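PDB 2BKX: glucosamine-6-phosphate deaminase from Bacillus subtilis, which belongs to the glucosamine-6-phosphate isomerase/6-phosphogluconolactonase family, with a Rossmann-like alpha/beta fold. Local coordinates for residues 124-136 and 189-202. Sequence-based numbering, arbitrary orientation. Where two conformers were deposited one is given.
Sequences GDTDIQLLGIGRN and SSKRILLLISGKSK. With F6R (fructose -6-phosphate), chain C.
Leu131 and Leu194 mark the tightly bonded middle of this contact, where strands 128-131 and 193-197 run parallel, their axes 4.7 Å apart and 16° from alignment. Gln129 and Leu131 supply both N and O to the pairing: Gln129 N bonds to Arg192 O, Leu194 N to Gln129 O, Leu131 N to Leu194 O and Leu196 N to Leu131 O. Arg192 O also accepts Ser190 OG, which approaches above the carbonyl plane at 2.9 Å. On one face Leu130 and Leu194 lie side by side; CG of Leu194 anti to the backbone N (chi1 176°) helps bring its CD2 to 3.3 Å from Leu130 CD2, nominally closer than van der Waals contact, but doubtful as evidence of strain because Leu130 was modelled in two conformers. On the other face the Leu131 and Ile193 side chains cross at an angle, CD1 of Leu131 3.6 Å from CG2 of Ile193, and Leu195 CD1 reaches the Gly132 carbonyl.

The ends are looser and wetter. At one, the Asp127 OD1-Lys191 NZ salt bridge is long, 3.9 Å; OD1 also forms a salt bridge with Lys27, and OD2 accepts from Val31 N. Beyond the strands one water accepts from Ile133 N and donates to Leu196 O, and another accepts from Arg135 NE at the guanidinium edge.

Against this loose edge, Lys202 is buried, its chain bent at chi2 and chi4 so that NZ donates to Ile133 O (2.8 Å), nearly in line with the carbonyl. Lys202 NZ also bonds fructose-6-phosphate O2P at 2.7 Å. Gly132 CA lies 3.2 Å from the ligand's O4. Ligand binding beyond the C-terminal ends of adjacent parallel strands is characteristic of Rossmann-like alpha/beta folds.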
loop_
_atom_site.group_PDB
_atom_site.type_symbol
_atom_site.label_atom_id
_atom_site.label_comp_id
_atom_site.label_asym_id
_atom_site.label_seq_id
_atom_site.Cartn_x
_atom_site.Cartn_y
_atom_site.Cartn_z
ATOM N N GLY A 124 -15.433 -9.249 1.498
ATOM C CA GLY A 124 -15.919 -8.458 2.599
ATOM C C GLY A 124 -15.162 -7.172 2.819
ATOM O O GLY A 124 -15.231 -6.600 3.883
ATOM N N ASP A 125 -14.451 -6.694 1.802
ATOM C CA ASP A 125 -13.604 -5.502 1.891
ATOM C C ASP A 125 -12.406 -5.862 2.782
ATOM O O ASP A 125 -12.323 -6.986 3.288
ATOM C CB ASP A 125 -14.305 -4.257 2.486
ATOM C CG ASP A 125 -15.724 -4.019 1.965
ATOM O OD1 ASP A 125 -15.963 -4.042 0.736
ATOM O OD2 ASP A 125 -16.609 -3.736 2.820
ATOM N N THR A 126 -11.473 -4.926 2.987
ATOM C CA THR A 126 -10.349 -5.171 3.906
ATOM C C THR A 126 -10.635 -4.830 5.386
ATOM O O THR A 126 -11.375 -3.859 5.697
ATOM C CB THR A 126 -9.110 -4.417 3.399
ATOM O OG1 THR A 126 -9.374 -3.007 3.449
ATOM C CG2 THR A 126 -8.789 -4.827 1.987
ATOM N N ASP A 127 -10.018 -5.576 6.306
ATOM C CA ASP A 127 -10.015 -5.291 7.718
ATOM C C ASP A 127 -9.007 -4.201 8.096
ATOM O O ASP A 127 -9.194 -3.438 9.050
ATOM C CB ASP A 127 -9.774 -6.557 8.535
ATOM C CG ASP A 127 -10.949 -7.488 8.458
ATOM O OD1 ASP A 127 -11.934 -7.176 9.147
ATOM O OD2 ASP A 127 -10.924 -8.478 7.653
ATOM N N ILE A 128 -7.878 -4.191 7.377
ATOM C CA ILE A 128 -6.929 -3.095 7.487
ATOM C C ILE A 128 -6.322 -2.885 6.112
ATOM O O ILE A 128 -6.164 -3.854 5.378
ATOM C CB ILE A 128 -5.823 -3.350 8.532
ATOM C CG1 ILE A 128 -5.039 -2.066 8.850
ATOM C CG2 ILE A 128 -4.912 -4.506 8.087
ATOM C CD1 ILE A 128 -4.112 -2.256 10.047
ATOM N N GLN A 129 -5.988 -1.636 5.783
ATOM C CA GLN A 129 -5.334 -1.341 4.503
ATOM C C GLN A 129 -4.075 -0.549 4.823
ATOM O O GLN A 129 -4.155 0.580 5.318
ATOM C CB GLN A 129 -6.248 -0.548 3.578
ATOM C CG GLN A 129 -5.586 -0.131 2.277
ATOM C CD GLN A 129 -5.244 -1.296 1.389
ATOM O OE1 GLN A 129 -6.154 -1.948 0.872
ATOM N NE2 GLN A 129 -3.950 -1.543 1.150
ATOM N N LEU A 130 -2.909 -1.158 4.549
ATOM C CA LEU A 130 -1.636 -0.474 4.598
ATOM C C LEU A 130 -1.452 0.395 3.338
ATOM O O LEU A 130 -1.771 -0.022 2.227
ATOM C CB LEU A 130 -0.493 -1.484 4.696
ATOM C CG LEU A 130 -0.284 -2.467 5.839
ATOM C CD1 LEU A 130 1.074 -3.196 5.705
ATOM C CD2 LEU A 130 -0.391 -1.772 7.102
ATOM N N LEU A 131 -0.948 1.607 3.538
ATOM C CA LEU A 131 -0.681 2.532 2.458
ATOM C C LEU A 131 0.686 3.155 2.656
ATOM O O LEU A 131 1.173 3.296 3.777
ATOM C CB LEU A 131 -1.674 3.712 2.471
ATOM C CG LEU A 131 -3.103 3.422 2.259
ATOM C CD1 LEU A 131 -3.943 4.702 2.387
ATOM C CD2 LEU A 131 -3.358 2.760 0.903
ATOM N N GLY A 132 1.283 3.529 1.547
ATOM C CA GLY A 132 2.334 4.559 1.561
ATOM C C GLY A 132 1.802 5.819 0.892
ATOM O O GLY A 132 0.603 5.902 0.579
ATOM N N ILE A 133 2.661 6.806 0.691
ATOM C CA ILE A 133 2.270 8.063 0.054
ATOM C C ILE A 133 3.304 8.435 -0.979
ATOM O O ILE A 133 4.499 8.341 -0.732
ATOM C CB ILE A 133 2.067 9.205 1.089
ATOM C CG1 ILE A 133 1.304 10.366 0.495
ATOM C CG2 ILE A 133 3.367 9.654 1.725
ATOM C CD1 ILE A 133 0.777 11.376 1.510
ATOM N N GLY A 134 2.839 8.855 -2.135
ATOM C CA GLY A 134 3.754 9.351 -3.131
ATOM C C GLY A 134 4.288 10.708 -2.742
ATOM O O GLY A 134 3.692 11.436 -1.928
ATOM N N ARG A 135 5.345 11.110 -3.432
ATOM C CA ARG A 135 5.892 12.424 -3.226
ATOM C C ARG A 135 4.846 13.486 -3.533
ATOM O O ARG A 135 4.881 14.582 -2.955
ATOM C CB ARG A 135 7.150 12.644 -4.098
ATOM C CG ARG A 135 8.303 11.748 -3.765
ATOM C CD ARG A 135 9.426 11.903 -4.806
ATOM N NE ARG A 135 10.511 10.975 -4.505
ATOM C CZ ARG A 135 11.632 10.816 -5.204
ATOM N NH1 ARG A 135 12.519 9.918 -4.796
ATOM N NH2 ARG A 135 11.887 11.545 -6.286
ATOM N N ASN A 136 3.925 13.167 -4.448
ATOM C CA ASN A 136 2.844 14.022 -4.867
ATOM C C ASN A 136 1.502 13.749 -4.174
ATOM O O ASN A 136 0.457 14.219 -4.615
ATOM C CB ASN A 136 2.624 13.908 -6.390
ATOM C CG ASN A 136 2.218 12.517 -6.824
ATOM O OD1 ASN A 136 2.067 11.617 -5.993
ATOM N ND2 ASN A 136 2.025 12.332 -8.122
ATOM N N SER A 189 -13.090 2.033 1.543
ATOM C CA SER A 189 -13.971 0.990 2.062
ATOM C C SER A 189 -13.343 0.111 3.133
ATOM O O SER A 189 -14.045 -0.665 3.770
ATOM C CB SER A 189 -14.483 0.163 0.902
ATOM O OG SER A 189 -15.336 0.968 0.096
ATOM N N SER A 190 -12.040 0.234 3.358
ATOM C CA SER A 190 -11.394 -0.539 4.393
ATOM C C SER A 190 -11.979 -0.180 5.744
ATOM O O SER A 190 -12.333 0.989 5.992
ATOM C CB SER A 190 -9.921 -0.245 4.450
ATOM O OG SER A 190 -9.278 -1.110 5.386
ATOM N N LYS A 191 -11.970 -1.128 6.654
ATOM C CA LYS A 191 -12.395 -0.823 8.015
ATOM C C LYS A 191 -11.383 0.102 8.730
ATOM O O LYS A 191 -11.749 0.877 9.591
ATOM C CB LYS A 191 -12.551 -2.126 8.806
ATOM C CG LYS A 191 -13.809 -2.919 8.512
ATOM C CD LYS A 191 -13.917 -4.146 9.482
ATOM C CE LYS A 191 -15.364 -4.564 9.810
ATOM N NZ LYS A 191 -15.393 -5.936 10.505
ATOM N N ARG A 192 -10.116 -0.016 8.389
ATOM C CA ARG A 192 -9.045 0.649 9.118
ATOM C C ARG A 192 -7.907 0.924 8.154
ATOM O O ARG A 192 -7.537 0.023 7.399
ATOM C CB ARG A 192 -8.519 -0.240 10.250
ATOM C CG ARG A 192 -7.537 0.415 11.132
ATOM C CD ARG A 192 -7.088 -0.454 12.271
ATOM N NE ARG A 192 -6.167 0.320 13.108
ATOM C CZ ARG A 192 -5.610 -0.128 14.216
ATOM N NH1 ARG A 192 -5.829 -1.357 14.625
ATOM N NH2 ARG A 192 -4.815 0.671 14.902
ATOM N N ILE A 193 -7.365 2.143 8.199
ATOM C CA ILE A 193 -6.260 2.507 7.327
ATOM C C ILE A 193 -5.012 2.779 8.152
ATOM O O ILE A 193 -5.098 3.424 9.192
ATOM C CB ILE A 193 -6.638 3.701 6.422
ATOM C CG1 ILE A 193 -7.729 3.203 5.393
ATOM C CG2 ILE A 193 -5.427 4.249 5.650
ATOM C CD1 ILE A 193 -8.394 4.204 4.604
ATOM N N LEU A 194 -3.880 2.270 7.681
ATOM C CA LEU A 194 -2.580 2.496 8.311
ATOM C C LEU A 194 -1.651 3.057 7.225
ATOM O O LEU A 194 -1.248 2.322 6.326
ATOM C CB LEU A 194 -2.040 1.180 8.894
ATOM C CG LEU A 194 -0.638 1.261 9.486
ATOM C CD1 LEU A 194 -0.559 2.319 10.558
ATOM C CD2 LEU A 194 -0.173 -0.128 9.998
ATOM N N LEU A 195 -1.388 4.364 7.309
ATOM C CA LEU A 195 -0.560 5.089 6.353
ATOM C C LEU A 195 0.826 5.265 6.964
ATOM O O LEU A 195 0.978 5.815 8.050
ATOM C CB LEU A 195 -1.201 6.432 5.982
ATOM C CG LEU A 195 -0.358 7.382 5.148
ATOM C CD1 LEU A 195 -0.004 6.801 3.806
ATOM C CD2 LEU A 195 -1.098 8.685 4.984
ATOM N N LEU A 196 1.842 4.797 6.232
ATOM C CA LEU A 196 3.226 4.832 6.672
ATOM C C LEU A 196 3.993 5.858 5.825
ATOM O O LEU A 196 3.927 5.835 4.613
ATOM C CB LEU A 196 3.878 3.463 6.456
ATOM C CG LEU A 196 3.140 2.279 7.059
ATOM C CD1 LEU A 196 3.852 0.960 6.770
ATOM C CD2 LEU A 196 2.928 2.484 8.546
ATOM N N ILE A 197 4.773 6.699 6.492
ATOM C CA ILE A 197 5.499 7.770 5.820
ATOM C C ILE A 197 6.874 7.916 6.437
ATOM O O ILE A 197 6.997 8.228 7.636
ATOM C CB ILE A 197 4.770 9.115 5.859
ATOM C CG1 ILE A 197 3.292 8.976 5.504
ATOM C CG2 ILE A 197 5.449 10.052 4.835
ATOM C CD1 ILE A 197 2.484 10.262 5.571
ATOM N N SER A 198 7.895 7.783 5.589
ATOM C CA SER A 198 9.280 7.811 6.046
ATOM C C SER A 198 10.184 8.593 5.092
ATOM O O SER A 198 10.113 8.442 3.890
ATOM C CB SER A 198 9.835 6.363 6.167
ATOM O OG SER A 198 11.211 6.367 6.490
ATOM N N GLY A 199 11.047 9.409 5.683
ATOM C CA GLY A 199 12.116 10.027 4.931
ATOM C C GLY A 199 11.823 11.416 4.414
ATOM O O GLY A 199 10.675 11.801 4.204
ATOM N N LYS A 200 12.909 12.159 4.164
ATOM C CA LYS A 200 12.832 13.552 3.695
ATOM C C LYS A 200 12.074 13.743 2.386
ATOM O O LYS A 200 11.447 14.797 2.162
ATOM C CB LYS A 200 14.272 14.078 3.561
ATOM C CG LYS A 200 14.436 15.500 3.182
ATOM C CD LYS A 200 15.911 15.906 3.369
ATOM C CE LYS A 200 16.333 16.979 2.348
ATOM N NZ LYS A 200 17.775 16.800 1.974
ATOM N N SER A 201 12.085 12.739 1.514
ATOM C CA SER A 201 11.386 12.861 0.248
ATOM C C SER A 201 9.890 13.041 0.381
ATOM O O SER A 201 9.267 13.487 -0.576
ATOM C CB SER A 201 11.675 11.674 -0.660
ATOM O OG SER A 201 10.919 10.529 -0.321
ATOM N N LYS A 202 9.331 12.693 1.550
ATOM C CA LYS A 202 7.905 12.793 1.806
ATOM C C LYS A 202 7.507 13.988 2.664
ATOM O O LYS A 202 6.319 14.156 2.995
ATOM C CB LYS A 202 7.407 11.509 2.490
ATOM C CG LYS A 202 7.774 10.230 1.745
ATOM C CD LYS A 202 7.297 10.210 0.292
ATOM C CE LYS A 202 7.653 8.897 -0.409
ATOM N NZ LYS A 202 7.018 7.677 0.243
HETATM C C1 F6R C . 2.402 0.897 -2.726
HETATM C C2 F6R C . 1.781 2.054 -3.483
HETATM C C3 F6R C . 2.421 3.434 -3.684
HETATM C C4 F6R C . 3.602 3.715 -2.733
HETATM C C5 F6R C . 4.214 5.094 -2.913
HETATM C C6 F6R C . 5.410 5.303 -1.990
HETATM O O1 F6R C . 1.773 -0.359 -3.046
HETATM O O2 F6R C . 0.665 1.874 -3.919
HETATM O O3 F6R C . 1.449 4.425 -3.400
HETATM O O4 F6R C . 3.137 3.579 -1.395
HETATM O O5 F6R C . 4.584 5.338 -4.265
HETATM O O6 F6R C . 6.456 4.404 -2.389
HETATM P P F6R C . 7.734 4.235 -1.449
HETATM O O1P F6R C . 7.265 3.520 -0.212
HETATM O O2P F6R C . 8.198 5.630 -1.124
HETATM O O3P F6R C . 8.729 3.430 -2.220
HETATM O O HOH W 1 -16.979 -0.379 3.609
HETATM O O HOH W 2 5.121 6.289 2.139
HETATM O O HOH W 3 6.705 14.981 -0.607
HETATM O O HOH W 4 10.531 9.094 -2.718
#